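Carboxylesterase (EST-2) (Archaeoglobus fulgidus, PDB 5FRD) probably hydrolyses carboxylic esters as a thermophilic alpha/beta hydrolase and holds a coenzyme A molecule near its active site. Local coordinates at residues V5-D8 against K13-L16; T42-Y47 against E237-L242; D176-Y181 against H208-K213. One frame throughout, in Å; residues are numbered along the deposited sequence.

Interaction 1: V5-D8 against K13-L16; sequences VFID and KVSL
Ile-7 packs through CG1 and CD1 on Leu-16 CD1 in the beta hairpin whose first arm, strand 3-9, is one of the two outermost strands of the alpha/beta-hydrolase sheet. Val-5 with Leu-16 and Ile-7 with Val-14 are hydrogen-bonded antiparallel pairs, and Phe-6 with Ser-15 is a non-hydrogen-bonded one. Ile-7 N reaches Val-14 O at 2.9 Å, and Val-14 N returns the bond to Ile-7 O. Ile-7 has CG1 tucked between its backbone N and carbonyl carbon (chi1 66°); the branch runs beside Val-14, with CG1 3.9 Å from Val-14 CB, while Leu-16 crosses it at a slant. Helix 65-79 meets this apolar face through Ser-75 and Lys-78.

Phe-6 lies on the other face with Ser-15 and Lys-13. Its CD2 approaches Lys-13 CD at 3.7 Å; in this conformer of the lysine, one of two, the chain then bends and NZ bonds Gln-56 O. Ser-15 OG sits over one face of the ring near its rim, 3.4 Å from Phe-6 CE2, and is hydrogen-bonded to Arg-4 NH1. Replacing this serine with an alanine would probably leave Val-5 O with one donor fewer and take away the oxygen that Arg-4 NH1 binds. That carbonyl is gripped from both faces of its plane, by Ser-15 OG at 3.1 Å from Val-5 O and by Leu-16 N at 3.0 Å from the same oxygen.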
loop_
_atom_site.group_PDB
_atom_site.type_symbol
_atom_site.label_atom_id
_atom_site.label_comp_id
_atom_site.label_asym_id
_atom_site.label_seq_id
_atom_site.Cartn_x
_atom_site.Cartn_y
_atom_site.Cartn_z
ATOM N N VAL A 5 -8.865 -12.152 -11.089
ATOM C CA VAL A 5 -10.268 -12.456 -10.747
ATOM C C VAL A 5 -11.048 -11.180 -10.673
ATOM O O VAL A 5 -10.491 -10.078 -10.609
ATOM C CB VAL A 5 -10.406 -13.234 -9.439
ATOM C CG1 VAL A 5 -9.705 -14.577 -9.546
ATOM C CG2 VAL A 5 -9.868 -12.434 -8.258
ATOM N N PHE A 6 -12.369 -11.329 -10.664
ATOM C CA PHE A 6 -13.284 -10.196 -10.586
ATOM C C PHE A 6 -14.353 -10.513 -9.570
ATOM O O PHE A 6 -14.848 -11.631 -9.538
ATOM C CB PHE A 6 -13.914 -9.933 -11.957
ATOM C CG PHE A 6 -12.916 -9.502 -12.998
ATOM C CD1 PHE A 6 -12.221 -10.438 -13.740
ATOM C CD2 PHE A 6 -12.644 -8.154 -13.177
ATOM C CE1 PHE A 6 -11.267 -10.025 -14.681
ATOM C CE2 PHE A 6 -11.702 -7.750 -14.125
ATOM C CZ PHE A 6 -11.026 -8.689 -14.850
ATOM N N ILE A 7 -14.719 -9.502 -8.809
ATOM C CA ILE A 7 -15.828 -9.534 -7.842
ATOM C C ILE A 7 -16.654 -8.281 -8.046
ATOM O O ILE A 7 -16.300 -7.369 -8.801
ATOM C CB ILE A 7 -15.319 -9.613 -6.380
ATOM C CG1 ILE A 7 -14.576 -8.352 -5.969
ATOM C CG2 ILE A 7 -14.488 -10.867 -6.194
ATOM C CD1 ILE A 7 -14.222 -8.308 -4.510
ATOM N N ASP A 8 -17.804 -8.237 -7.364
ATOM C CA ASP A 8 -18.680 -7.070 -7.404
ATOM C C ASP A 8 -18.825 -6.510 -6.007
ATOM O O ASP A 8 -19.104 -7.258 -5.071
ATOM C CB ASP A 8 -20.059 -7.460 -7.930
ATOM C CG ASP A 8 -20.984 -6.254 -8.029
ATOM O OD1 ASP A 8 -20.845 -5.487 -9.000
ATOM O OD2 ASP A 8 -21.813 -6.062 -7.104
ATOM N N LYS A 13 -17.433 -3.219 -10.300
ATOM C CA LYS A 13 -16.552 -4.343 -10.626
ATOM C C LYS A 13 -15.168 -4.042 -10.050
ATOM O O LYS A 13 -14.582 -2.998 -10.364
ATOM C CB LYS A 13 -16.472 -4.584 -12.127
ATOM C CG LYS A 13 -15.483 -5.683 -12.532
ATOM C CD LYS A 13 -15.568 -6.066 -14.015
ATOM C CE LYS A 13 -15.107 -5.032 -15.022
ATOM N NZ LYS A 13 -13.996 -4.162 -14.549
ATOM N N VAL A 14 -14.689 -4.978 -9.240
ATOM C CA VAL A 14 -13.348 -4.892 -8.638
ATOM C C VAL A 14 -12.548 -6.083 -9.133
ATOM O O VAL A 14 -12.941 -7.225 -8.964
ATOM C CB VAL A 14 -13.407 -4.861 -7.109
ATOM C CG1 VAL A 14 -12.004 -4.892 -6.497
ATOM C CG2 VAL A 14 -14.142 -3.601 -6.627
ATOM N N SER A 15 -11.370 -5.800 -9.713
ATOM C CA SER A 15 -10.434 -6.837 -10.104
ATOM C C SER A 15 -9.371 -7.023 -9.036
ATOM O O SER A 15 -9.011 -6.058 -8.353
ATOM C CB SER A 15 -9.777 -6.476 -11.416
ATOM O OG SER A 15 -9.085 -7.613 -11.946
ATOM N N LEU A 16 -8.922 -8.246 -8.903
ATOM C CA LEU A 16 -7.784 -8.580 -8.033
ATOM C C LEU A 16 -6.848 -9.512 -8.761
ATOM O O LEU A 16 -7.260 -10.293 -9.604
ATOM C CB LEU A 16 -8.218 -9.199 -6.707
ATOM C CG LEU A 16 -9.229 -8.386 -5.876
ATOM C CD1 LEU A 16 -10.676 -8.826 -6.144
ATOM C CD2 LEU A 16 -8.956 -8.499 -4.399
#

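Interaction 2: T42-Y47 against E237-L242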
loop_
_atom_site.group_PDB
_atom_site.type_symbol
_atom_site.label_atom_id
_atom_site.label_comp_id
_atom_site.label_asym_id
_atom_site.label_seq_id
_atom_site.Cartn_x
_atom_site.Cartn_y
_atom_site.Cartn_z
ATOM N N THR A 42 3.577 -13.949 -6.234
ATOM C CA THR A 42 4.169 -15.188 -6.764
ATOM C C THR A 42 4.921 -15.980 -5.710
ATOM O O THR A 42 4.987 -17.210 -5.809
ATOM C CB THR A 42 5.073 -14.917 -7.984
ATOM O OG1 THR A 42 6.111 -14.005 -7.598
ATOM C CG2 THR A 42 4.300 -14.399 -9.156
ATOM N N ALA A 43 5.464 -15.317 -4.702
ATOM C CA ALA A 43 6.276 -15.986 -3.689
ATOM C C ALA A 43 5.543 -16.281 -2.410
ATOM O O ALA A 43 5.686 -17.356 -1.857
ATOM C CB ALA A 43 7.532 -15.160 -3.394
ATOM N N ILE A 44 4.769 -15.324 -1.928
ATOM C CA ILE A 44 4.070 -15.409 -0.656
ATOM C C ILE A 44 2.631 -15.839 -0.859
ATOM O O ILE A 44 2.123 -16.633 -0.069
ATOM C CB ILE A 44 4.121 -14.057 0.049
ATOM C CG1 ILE A 44 5.592 -13.838 0.462
ATOM C CG2 ILE A 44 3.183 -13.995 1.241
ATOM C CD1 ILE A 44 5.883 -12.475 0.987
ATOM N N GLY A 45 2.003 -15.350 -1.925
ATOM C CA GLY A 45 0.599 -15.653 -2.178
ATOM C C GLY A 45 -0.316 -14.564 -1.697
ATOM O O GLY A 45 0.128 -13.496 -1.294
ATOM N N GLY A 46 -1.607 -14.863 -1.741
ATOM C CA GLY A 46 -2.637 -13.930 -1.320
ATOM C C GLY A 46 -3.326 -13.241 -2.483
ATOM O O GLY A 46 -3.228 -13.661 -3.636
ATOM N N TYR A 47 -4.001 -12.141 -2.173
ATOM C CA TYR A 47 -4.762 -11.340 -3.123
ATOM C C TYR A 47 -4.356 -9.884 -3.074
ATOM O O TYR A 47 -4.219 -9.328 -1.976
ATOM C CB TYR A 47 -6.259 -11.382 -2.765
ATOM C CG TYR A 47 -7.019 -12.620 -3.114
ATOM C CD1 TYR A 47 -6.926 -13.734 -2.311
ATOM C CD2 TYR A 47 -7.833 -12.671 -4.228
ATOM C CE1 TYR A 47 -7.681 -14.905 -2.611
ATOM C CE2 TYR A 47 -8.591 -13.810 -4.521
ATOM C CZ TYR A 47 -8.480 -14.891 -3.720
ATOM O OH TYR A 47 -9.244 -16.034 -3.988
ATOM N N GLU A 237 14.423 -9.388 -0.281
ATOM C CA GLU A 237 14.566 -8.943 1.096
ATOM C C GLU A 237 13.220 -8.597 1.716
ATOM O O GLU A 237 12.953 -8.938 2.861
ATOM C CB GLU A 237 15.495 -7.742 1.151
ATOM C CG GLU A 237 16.930 -8.082 0.707
ATOM C CD GLU A 237 17.228 -7.989 -0.781
ATOM O OE1 GLU A 237 16.347 -7.837 -1.643
ATOM O OE2 GLU A 237 18.420 -8.135 -1.171
ATOM N N PHE A 238 12.381 -7.958 0.928
ATOM C CA PHE A 238 11.030 -7.648 1.383
ATOM C C PHE A 238 10.271 -8.922 1.699
ATOM O O PHE A 238 9.684 -9.039 2.777
ATOM C CB PHE A 238 10.310 -6.814 0.319
ATOM C CG PHE A 238 8.911 -6.379 0.734
ATOM C CD1 PHE A 238 7.848 -7.234 0.571
ATOM C CD2 PHE A 238 8.685 -5.124 1.262
ATOM C CE1 PHE A 238 6.560 -6.866 0.970
ATOM C CE2 PHE A 238 7.412 -4.740 1.642
ATOM C CZ PHE A 238 6.364 -5.616 1.525
ATOM N N ASN A 239 10.331 -9.887 0.785
ATOM C CA ASN A 239 9.607 -11.124 0.964
ATOM C C ASN A 239 10.106 -11.899 2.160
ATOM O O ASN A 239 9.338 -12.524 2.873
ATOM C CB ASN A 239 9.692 -11.990 -0.262
ATOM C CG ASN A 239 8.865 -11.474 -1.432
ATOM O OD1 ASN A 239 8.152 -10.475 -1.305
ATOM N ND2 ASN A 239 8.976 -12.112 -2.575
ATOM N N GLU A 240 11.423 -11.910 2.371
ATOM C CA GLU A 240 11.952 -12.623 3.525
ATOM C C GLU A 240 11.427 -12.048 4.842
ATOM O O GLU A 240 11.076 -12.786 5.766
ATOM C CB GLU A 240 13.491 -12.611 3.449
ATOM C CG GLU A 240 14.214 -13.322 4.575
ATOM C CD GLU A 240 15.731 -13.257 4.420
ATOM O OE1 GLU A 240 16.242 -13.264 3.274
ATOM O OE2 GLU A 240 16.408 -13.194 5.470
ATOM N N ALA A 241 11.387 -10.716 4.946
ATOM C CA ALA A 241 10.873 -10.056 6.131
ATOM C C ALA A 241 9.394 -10.364 6.329
ATOM O O ALA A 241 8.943 -10.646 7.427
ATOM C CB ALA A 241 11.065 -8.552 6.046
ATOM N N LEU A 242 8.633 -10.276 5.246
ATOM C CA LEU A 242 7.196 -10.547 5.325
ATOM C C LEU A 242 6.931 -11.982 5.714
ATOM O O LEU A 242 6.090 -12.219 6.571
ATOM C CB LEU A 242 6.517 -10.155 4.016
ATOM C CG LEU A 242 4.995 -10.385 3.929
ATOM C CD1 LEU A 242 4.272 -9.695 5.056
ATOM C CD2 LEU A 242 4.478 -9.875 2.589
#
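Ile-44 and Leu-242 make the apolar part of a small, mostly buried contact, in which the end of helix 38-43 and the turn after it rest on helix 235-249, which packs on a face of the alpha/beta-hydrolase sheet. The CD1 methyl of Ile-44 carries it, meeting Leu-242 at CB, CG and CD2. Ile-44 CD1 to Leu-242 CD2 measures 3.4 Å, but the isoleucine was modelled in two conformers, so any strain here is doubtful. Leu-242 has CG anti to its backbone N (chi1 180°), which brings CG and CD2 up to that methyl. Ile-44 also reaches Glu-243 and Leu-246 further along the helix, while Leu-242 touches Val-110 of strand 106-112.

Mixed polar and apolar contacts centre on the side-chain amide of Asn-239. Its ND2 lies 3.5 Å from Ala-43 CB, and its OD1 lies 3.8 Å from Ile-44 CD1, so the two ends of the amide meet successive residues. Neither approach is a hydrogen bond. The hydrogen bonds of the amide go to helix 38-43: ND2 donates to Asn-39 O, and OD1 accepts from Gln-40 NE2.

The contact ends where the chain reaches two glycines. Gly-45, with a phi of 97°, is where the chain leaves the helix; Gly-46 also has positive phi, and a CB on either would jam against the preceding carbonyl oxygen. The chain then turns away toward Tyr-47 and strand 47-49.

With no hydrogen bond directly across the two segments, their adhesion is van der Waals contact, while orientation probably comes from Asn-239, whose bonds to Asn-39 and Gln-40 fix the rotation of the amide and tie helix 235-249 to helix 38-43.

Interaction 3: D176-Y181 against H208-K213. With COA (coenzyme A), chain C.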
loop_
_atom_site.group_PDB
_atom_site.type_symbol
_atom_site.label_atom_id
_atom_site.label_comp_id
_atom_site.label_asym_id
_atom_site.label_seq_id
_atom_site.Cartn_x
_atom_site.Cartn_y
_atom_site.Cartn_z
ATOM N N ASP A 176 -4.952 12.383 7.649
ATOM C CA ASP A 176 -4.289 12.799 8.885
ATOM C C ASP A 176 -4.883 12.093 10.098
ATOM O O ASP A 176 -5.985 12.442 10.554
ATOM C CB ASP A 176 -4.401 14.324 9.050
ATOM C CG ASP A 176 -3.695 14.832 10.291
ATOM O OD1 ASP A 176 -2.779 14.152 10.807
ATOM O OD2 ASP A 176 -4.079 15.912 10.777
ATOM N N LEU A 177 -4.133 11.126 10.623
ATOM C CA LEU A 177 -4.437 10.461 11.870
ATOM C C LEU A 177 -3.368 10.764 12.935
ATOM O O LEU A 177 -3.358 10.118 13.979
ATOM C CB LEU A 177 -4.498 8.959 11.641
ATOM C CG LEU A 177 -5.608 8.417 10.753
ATOM C CD1 LEU A 177 -5.492 6.915 10.592
ATOM C CD2 LEU A 177 -6.990 8.766 11.299
ATOM N N LEU A 178 -2.494 11.728 12.694
ATOM C CA LEU A 178 -1.268 11.858 13.499
ATOM C C LEU A 178 -1.593 12.107 14.995
ATOM O O LEU A 178 -1.071 11.415 15.863
ATOM C CB LEU A 178 -0.393 12.966 12.918
ATOM C CG LEU A 178 1.026 13.127 13.442
ATOM C CD1 LEU A 178 1.875 11.959 12.993
ATOM C CD2 LEU A 178 1.626 14.444 12.943
ATOM N N GLU A 179 -2.439 13.076 15.263
ATOM C CA GLU A 179 -2.750 13.434 16.649
ATOM C C GLU A 179 -3.497 12.322 17.358
ATOM O O GLU A 179 -3.294 12.118 18.540
ATOM C CB GLU A 179 -3.485 14.786 16.727
ATOM C CG GLU A 179 -2.576 15.965 16.400
ATOM C CD GLU A 179 -1.405 16.109 17.365
ATOM O OE1 GLU A 179 -1.605 15.920 18.588
ATOM O OE2 GLU A 179 -0.280 16.396 16.894
ATOM N N ASP A 180 -4.340 11.592 16.628
ATOM C CA ASP A 180 -5.058 10.463 17.203
ATOM C C ASP A 180 -4.114 9.355 17.664
ATOM O O ASP A 180 -4.353 8.714 18.675
ATOM C CB ASP A 180 -6.083 9.919 16.210
ATOM C CG ASP A 180 -7.243 10.883 15.946
ATOM O OD1 ASP A 180 -7.453 11.852 16.699
ATOM O OD2 ASP A 180 -7.976 10.650 14.967
ATOM N N TYR A 181 -3.020 9.116 16.936
ATOM C CA TYR A 181 -1.986 8.252 17.449
ATOM C C TYR A 181 -1.293 8.896 18.661
ATOM O O TYR A 181 -1.076 8.222 19.646
ATOM C CB TYR A 181 -0.908 7.951 16.394
ATOM C CG TYR A 181 -1.236 6.884 15.375
ATOM C CD1 TYR A 181 -1.032 5.542 15.650
ATOM C CD2 TYR A 181 -1.679 7.240 14.109
ATOM C CE1 TYR A 181 -1.299 4.562 14.688
ATOM C CE2 TYR A 181 -1.956 6.274 13.145
ATOM C CZ TYR A 181 -1.749 4.959 13.433
ATOM O OH TYR A 181 -2.037 4.014 12.462
ATOM N N HIS A 208 8.034 5.958 9.919
ATOM C CA HIS A 208 7.987 4.544 10.285
ATOM C C HIS A 208 8.380 4.330 11.747
ATOM O O HIS A 208 7.792 3.499 12.436
ATOM C CB HIS A 208 8.805 3.750 9.272
ATOM C CG HIS A 208 8.215 3.849 7.900
ATOM N ND1 HIS A 208 8.450 4.908 7.055
ATOM C CD2 HIS A 208 7.271 3.097 7.303
ATOM C CE1 HIS A 208 7.714 4.766 5.968
ATOM N NE2 HIS A 208 6.990 3.676 6.102
ATOM N N GLU A 209 9.360 5.096 12.212
ATOM C CA GLU A 209 9.621 5.119 13.654
ATOM C C GLU A 209 8.406 5.644 14.422
ATOM O O GLU A 209 8.157 5.180 15.519
ATOM C CB GLU A 209 10.865 5.953 13.969
ATOM C CG GLU A 209 12.172 5.296 13.588
ATOM C CD GLU A 209 12.649 4.208 14.528
ATOM O OE1 GLU A 209 11.904 3.795 15.446
ATOM O OE2 GLU A 209 13.801 3.731 14.342
ATOM N N PHE A 210 7.625 6.549 13.830
ATOM C CA PHE A 210 6.414 7.058 14.509
ATOM C C PHE A 210 5.449 5.911 14.747
ATOM O O PHE A 210 4.963 5.702 15.867
ATOM C CB PHE A 210 5.761 8.163 13.702
ATOM C CG PHE A 210 4.488 8.668 14.325
ATOM C CD1 PHE A 210 4.534 9.707 15.231
ATOM C CD2 PHE A 210 3.268 8.098 14.026
ATOM C CE1 PHE A 210 3.377 10.216 15.818
ATOM C CE2 PHE A 210 2.100 8.580 14.632
ATOM C CZ PHE A 210 2.159 9.627 15.546
ATOM N N PHE A 211 5.167 5.122 13.712
ATOM C CA PHE A 211 4.345 3.932 13.926
ATOM C C PHE A 211 4.913 2.980 14.958
ATOM O O PHE A 211 4.211 2.460 15.839
ATOM C CB PHE A 211 4.191 3.121 12.623
ATOM C CG PHE A 211 3.340 3.761 11.557
ATOM C CD1 PHE A 211 2.037 4.160 11.819
ATOM C CD2 PHE A 211 3.829 3.824 10.243
ATOM C CE1 PHE A 211 1.256 4.659 10.772
ATOM C CE2 PHE A 211 3.038 4.342 9.228
ATOM C CZ PHE A 211 1.774 4.766 9.512
ATOM N N HIS A 212 6.209 2.719 14.870
ATOM C CA HIS A 212 6.859 1.772 15.745
ATOM C C HIS A 212 6.784 2.213 17.215
ATOM O O HIS A 212 6.573 1.376 18.092
ATOM C CB HIS A 212 8.298 1.606 15.282
ATOM C CG HIS A 212 9.052 0.494 15.928
ATOM N ND1 HIS A 212 8.518 -0.724 16.265
ATOM C CD2 HIS A 212 10.365 0.421 16.257
ATOM C CE1 HIS A 212 9.456 -1.486 16.808
ATOM N NE2 HIS A 212 10.592 -0.814 16.789
ATOM N N LYS A 213 6.888 3.509 17.470
ATOM C CA LYS A 213 6.765 4.062 18.828
ATOM C C LYS A 213 5.354 3.912 19.376
ATOM O O LYS A 213 5.180 3.678 20.571
ATOM C CB LYS A 213 7.178 5.526 18.839
ATOM C CG LYS A 213 8.673 5.697 18.819
ATOM C CD LYS A 213 9.098 7.105 19.107
ATOM C CE LYS A 213 8.431 8.129 18.215
ATOM N NZ LYS A 213 9.226 9.394 18.205
HETATM N N1A COA C . 4.757 10.770 10.840
HETATM C C2A COA C . 5.401 11.444 11.804
HETATM N N3A COA C . 5.485 12.781 11.792
HETATM C C4A COA C . 4.900 13.503 10.812
HETATM C C5A COA C . 4.181 12.851 9.736
HETATM C C6A COA C . 4.121 11.401 9.807
HETATM N N6A COA C . 3.477 10.716 8.838
HETATM N N7A COA C . 3.722 13.781 8.885
HETATM C C8A COA C . 4.098 14.961 9.410
HETATM N N9A COA C . 4.800 14.779 10.547
HETATM C C1B COA C . 5.396 15.861 11.355
HETATM C C2B COA C . 6.556 16.425 10.586
HETATM O O2B COA C . 7.726 15.646 10.830
HETATM C C3B COA C . 6.591 17.856 11.096
HETATM O O3B COA C . 7.301 17.887 12.333
HETATM P P3B COA C . 8.383 19.037 12.682
HETATM O O7A COA C . 7.517 20.279 12.692
HETATM O O8A COA C . 9.392 18.943 11.556
HETATM O O9A COA C . 8.930 18.607 14.026
HETATM C C4B COA C . 5.131 18.188 11.333
HETATM O O4B COA C . 4.471 16.919 11.509
HETATM C C5B COA C . 4.468 18.964 10.207
HETATM O O5B COA C . 4.596 18.221 8.984
HETATM P P1A COA C . 3.457 18.269 7.854
HETATM O O1A COA C . 2.115 18.123 8.444
HETATM O O2A COA C . 3.888 17.222 6.826
HETATM O O3A COA C . 3.469 19.733 7.189
HETATM P P2A COA C . 4.699 20.592 6.607
HETATM O O4A COA C . 3.980 21.779 6.027
HETATM O O5A COA C . 5.785 20.701 7.633
HETATM O O6A COA C . 5.381 19.727 5.422
HETATM C CBP COA C . 5.639 18.641 3.335
HETATM C CCP COA C . 4.683 19.428 4.219
HETATM C CDP COA C . 4.891 18.244 2.064
HETATM C CEP COA C . 6.835 19.549 2.983
HETATM C CAP COA C . 6.108 17.377 4.100
HETATM O OAP COA C . 4.961 16.617 4.562
HETATM C C9P COA C . 7.004 16.492 3.261
HETATM O O9P COA C . 8.119 16.862 2.958
HETATM N N8P COA C . 6.513 15.289 2.912
HETATM C C7P COA C . 7.302 14.250 2.245
HETATM C C6P COA C . 7.231 14.294 0.723
HETATM C C5P COA C . 5.932 13.884 0.058
HETATM O O5P COA C . 5.419 14.601 -0.811
HETATM N N4P COA C . 5.417 12.701 0.402
HETATM C C3P COA C . 4.250 12.139 -0.239
HETATM C C2P COA C . 3.456 11.338 0.765
HETATM S S1P COA C . 2.093 10.522 -0.095
#
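Part of the coenzyme A pocket is formed where Leu-178 and Phe-210 meet against the adenine, at the junction of helices 178-182 and 205-214. Both delta methyls of Leu-178 lie over one face of the adenine, CD1 3.8 Å from COA C2A and CD2 4.0 Å from COA C4A; CD1 also makes a CH-pi contact over a face of the Phe-210 ring, 3.7 Å from its centroid. Phe-210, its CG anti to the backbone N (chi1 177°), brings CB to the N1A/C2A edge, 3.8 Å from COA C2A.

Behind this pair stands an aromatic cluster. Phe-210 and Phe-211 both turn their edges toward the same face of Tyr-181 in offset edge-to-face stacks, with ring planes at 80° and 71° to it. Tyr-181 CB meets the edge of the Phe-210 ring, 3.5 Å from CE2. The tyrosine hydroxyl comes near the edge of Phe-211, with OH 3.8 Å from CE1, and is hydrogen-bonded to Gln-96 of helix 90-101.

Asp-176 OD1 accepts from Leu-178 N at 3.1 Å, an Asx turn, and makes a salt bridge with Arg-117, which hydrogen-bonds coenzyme A.

Across the segments the chemistry is almost wholly apolar and aromatic: it offers the adenine a hydrocarbon surface without hydrogen bonds, whereas Asp-176 acts from the second shell, probably helping to position Arg-117 for the bound coenzyme A.

Interaction 1 lies at the sheet margin and is only partly buried, whereas interaction 2 is a turn-to-helix and interaction 3 a helix-to-helix contact, both buried and made almost entirely by side chains. The chemistry follows: paired backbones hold the hairpin, while neither of the others has a hydrogen bond between its segments. Interactions 1 and 2 touch, with Tyr-47 packing on Val-5 and Leu-16, so the hairpin joins the strand that follows Gly-45 and Gly-46. Interaction 3 stands on the opposite side of the chain's centre from interaction 1, with about 22 Å between their nearest atoms, and is the one of the three that meets coenzyme A; interaction 2 packs structural elements away from the ligand.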